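Local coordinates for Wnt inhibitor of Dorsal protein (Drosophila melanogaster, PDB 4KRR) that is a secreted Wnt-family signalling protein that probably acts as a ligand of frizzled receptors, represented here by its N-terminal domain and linker, at residues Asp38-Gln41 with Lys42-Pro46. Numbering follows the deposited sequence.
Sequences DFVQ and KNSKP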
ATOM      1  N   ASP A  38     -10.955   0.105 -15.693  1.00 43.08           N
ATOM      2  CA  ASP A  38     -11.644  -0.236 -14.455  1.00 45.23           C
ATOM      3  C   ASP A  38     -10.816   0.112 -13.223  1.00 45.07           C
ATOM      4  O   ASP A  38     -11.361   0.506 -12.193  1.00 37.06           O
ATOM      5  CB  ASP A  38     -12.011  -1.722 -14.433  1.00 43.13           C
ATOM      6  CG  ASP A  38     -12.902  -2.081 -13.259  1.00 46.69           C
ATOM      7  OD1 ASP A  38     -13.778  -1.261 -12.908  1.00 52.75           O
ATOM      8  OD2 ASP A  38     -12.729  -3.176 -12.684  1.00 51.35           O
ATOM      9  N   PHE A  39      -9.499  -0.043 -13.327  1.00 41.49           N
ATOM     10  CA  PHE A  39      -8.606   0.257 -12.214  1.00 32.83           C
ATOM     11  C   PHE A  39      -8.670   1.736 -11.858  1.00 30.63           C
ATOM     12  O   PHE A  39      -8.783   2.100 -10.690  1.00 36.40           O
ATOM     13  CB  PHE A  39      -7.164  -0.139 -12.553  1.00 37.48           C
ATOM     14  CG  PHE A  39      -6.186   0.119 -11.438  1.00 33.66           C
ATOM     15  CD1 PHE A  39      -5.968  -0.834 -10.459  1.00 36.86           C
ATOM     16  CD2 PHE A  39      -5.488   1.316 -11.370  1.00 40.05           C
ATOM     17  CE1 PHE A  39      -5.072  -0.601  -9.433  1.00 36.80           C
ATOM     18  CE2 PHE A  39      -4.594   1.556 -10.344  1.00 35.38           C
ATOM     19  CZ  PHE A  39      -4.386   0.595  -9.374  1.00 28.01           C
ATOM     20  N   VAL A  40      -8.590   2.584 -12.879  1.00 32.86           N
ATOM     21  CA  VAL A  40      -8.644   4.028 -12.689  1.00 42.22           C
ATOM     22  C   VAL A  40     -10.004   4.470 -12.153  1.00 37.99           C
ATOM     23  O   VAL A  40     -10.082   5.301 -11.251  1.00 44.14           O
ATOM     24  CB  VAL A  40      -8.328   4.774 -14.003  1.00 44.86           C
ATOM     25  CG1 VAL A  40      -8.609   6.262 -13.863  1.00 54.24           C
ATOM     26  CG2 VAL A  40      -6.880   4.534 -14.411  1.00 45.52           C
ATOM     27  N   GLN A  41     -11.071   3.902 -12.706  1.00 37.63           N
ATOM     28  CA  GLN A  41     -12.428   4.257 -12.301  1.00 39.31           C
ATOM     29  C   GLN A  41     -12.715   3.836 -10.860  1.00 36.98           C
ATOM     30  O   GLN A  41     -13.410   4.538 -10.127  1.00 42.69           O
ATOM     31  CB  GLN A  41     -13.451   3.652 -13.267  1.00 36.59           C
ATOM     32  CG  GLN A  41     -14.900   3.734 -12.808  1.00 37.06           C
ATOM     33  CD  GLN A  41     -15.428   5.156 -12.728  1.00 51.83           C
ATOM     34  OE1 GLN A  41     -16.373   5.432 -11.988  1.00 54.43           O
ATOM     35  NE2 GLN A  41     -14.830   6.063 -13.497  1.00 40.70           N
ATOM     36  N   LYS A  42     -12.166   2.693 -10.458  1.00 33.43           N
ATOM     37  CA  LYS A  42     -12.270   2.237  -9.074  1.00 30.11           C
ATOM     38  C   LYS A  42     -11.556   3.192  -8.121  1.00 45.03           C
ATOM     39  O   LYS A  42     -11.940   3.321  -6.962  1.00 42.96           O
ATOM     40  CB  LYS A  42     -11.698   0.824  -8.915  1.00 37.40           C
ATOM     41  CG  LYS A  42     -12.633  -0.296  -9.357  1.00 47.89           C
ATOM     42  CD  LYS A  42     -12.060  -1.661  -8.987  1.00 49.13           C
ATOM     43  CE  LYS A  42     -12.931  -2.800  -9.500  1.00 40.63           C
ATOM     44  NZ  LYS A  42     -14.317  -2.735  -8.962  1.00 56.53           N
ATOM     45  N   ASN A  43     -10.512   3.855  -8.605  1.00 43.19           N
ATOM     46  CA  ASN A  43      -9.782   4.810  -7.779  1.00 43.06           C
ATOM     47  C   ASN A  43     -10.403   6.204  -7.793  1.00 36.51           C
ATOM     48  O   ASN A  43     -10.269   6.960  -6.830  1.00 43.18           O
ATOM     49  CB  ASN A  43      -8.307   4.870  -8.186  1.00 42.83           C
ATOM     50  CG  ASN A  43      -7.466   3.827  -7.475  1.00 48.95           C
ATOM     51  OD1 ASN A  43      -7.562   3.661  -6.259  1.00 45.94           O
ATOM     52  ND2 ASN A  43      -6.641   3.111  -8.231  1.00 42.38           N
ATOM     53  N   SER A  44     -11.085   6.536  -8.886  1.00 35.73           N
ATOM     54  CA  SER A  44     -11.731   7.836  -9.023  1.00 37.89           C
ATOM     55  C   SER A  44     -13.089   7.872  -8.322  1.00 47.27           C
ATOM     56  O   SER A  44     -13.555   8.934  -7.913  1.00 49.85           O
ATOM     57  CB  SER A  44     -11.889   8.207 -10.499  1.00 48.74           C
ATOM     58  OG  SER A  44     -10.630   8.395 -11.120  1.00 51.68           O
ATOM     59  N   LYS A  45     -13.721   6.708  -8.197  1.00 32.97           N
ATOM     60  CA  LYS A  45     -14.992   6.586  -7.487  1.00 33.35           C
ATOM     61  C   LYS A  45     -15.083   5.217  -6.821  1.00 34.99           C
ATOM     62  O   LYS A  45     -15.788   4.330  -7.303  1.00 37.76           O
ATOM     63  CB  LYS A  45     -16.167   6.787  -8.449  1.00 35.84           C
ATOM     64  CG  LYS A  45     -17.530   6.891  -7.772  1.00 37.03           C
ATOM     65  CD  LYS A  45     -18.649   7.000  -8.800  1.00 43.93           C
ATOM     66  CE  LYS A  45     -20.011   7.153  -8.136  1.00 52.09           C
ATOM     67  NZ  LYS A  45     -20.366   5.977  -7.296  1.00 59.23           N
ATOM     68  N   PRO A  46     -14.359   5.036  -5.706  1.00 35.02           N
ATOM     69  CA  PRO A  46     -14.305   3.731  -5.039  1.00 33.14           C
ATOM     70  C   PRO A  46     -15.632   3.339  -4.407  1.00 40.12           C
ATOM     71  O   PRO A  46     -16.358   4.195  -3.904  1.00 36.83           O
ATOM     72  CB  PRO A  46     -13.234   3.935  -3.960  1.00 37.90           C
ATOM     73  CG  PRO A  46     -13.257   5.394  -3.681  1.00 41.51           C
ATOM     74  CD  PRO A  46     -13.578   6.060  -4.989  1.00 52.17           C
TER
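The ring of F39 takes the side-chain amide of N43 over one of its faces, with ND2 of N43 3.3 Å from CE2 of F39 and the two planes 80° apart. With its CG anti to the backbone N (chi1 -179°), the phenylalanine reaches the nonpolar groove between helices 8-26 and 53-75, where A19, L20 and V58 suit a large hydrocarbon ring. Asparagine fits the margin of that groove: its ND2 hydrogen-bonds to S62, so a polar group can lie against the ring without losing its partner. One residue earlier, the D38 carboxylate meets the aliphatic part of K42, OD2 of D38 lying 3.2 Å from CE of K42. NZ of K42 stays 4.1 Å from OD2 of D38, beyond a salt bridge; lysine's long methylene chain carries it on to D55, while OD2 of D38 accepts a bond from W32 NE1. Backbone bonds hold the spacing, from K42 N to D38 O (2.9 Å) down to K45 N to Q41 O (2.9 Å), after which K45 leaves helical geometry. Contacts four residues apart like these typify an amphipathic alpha-helix, here helix 36-44 near its C-terminal end, packed against helices 8-26 and 53-75 within the helical N-terminal domain of a Wnt.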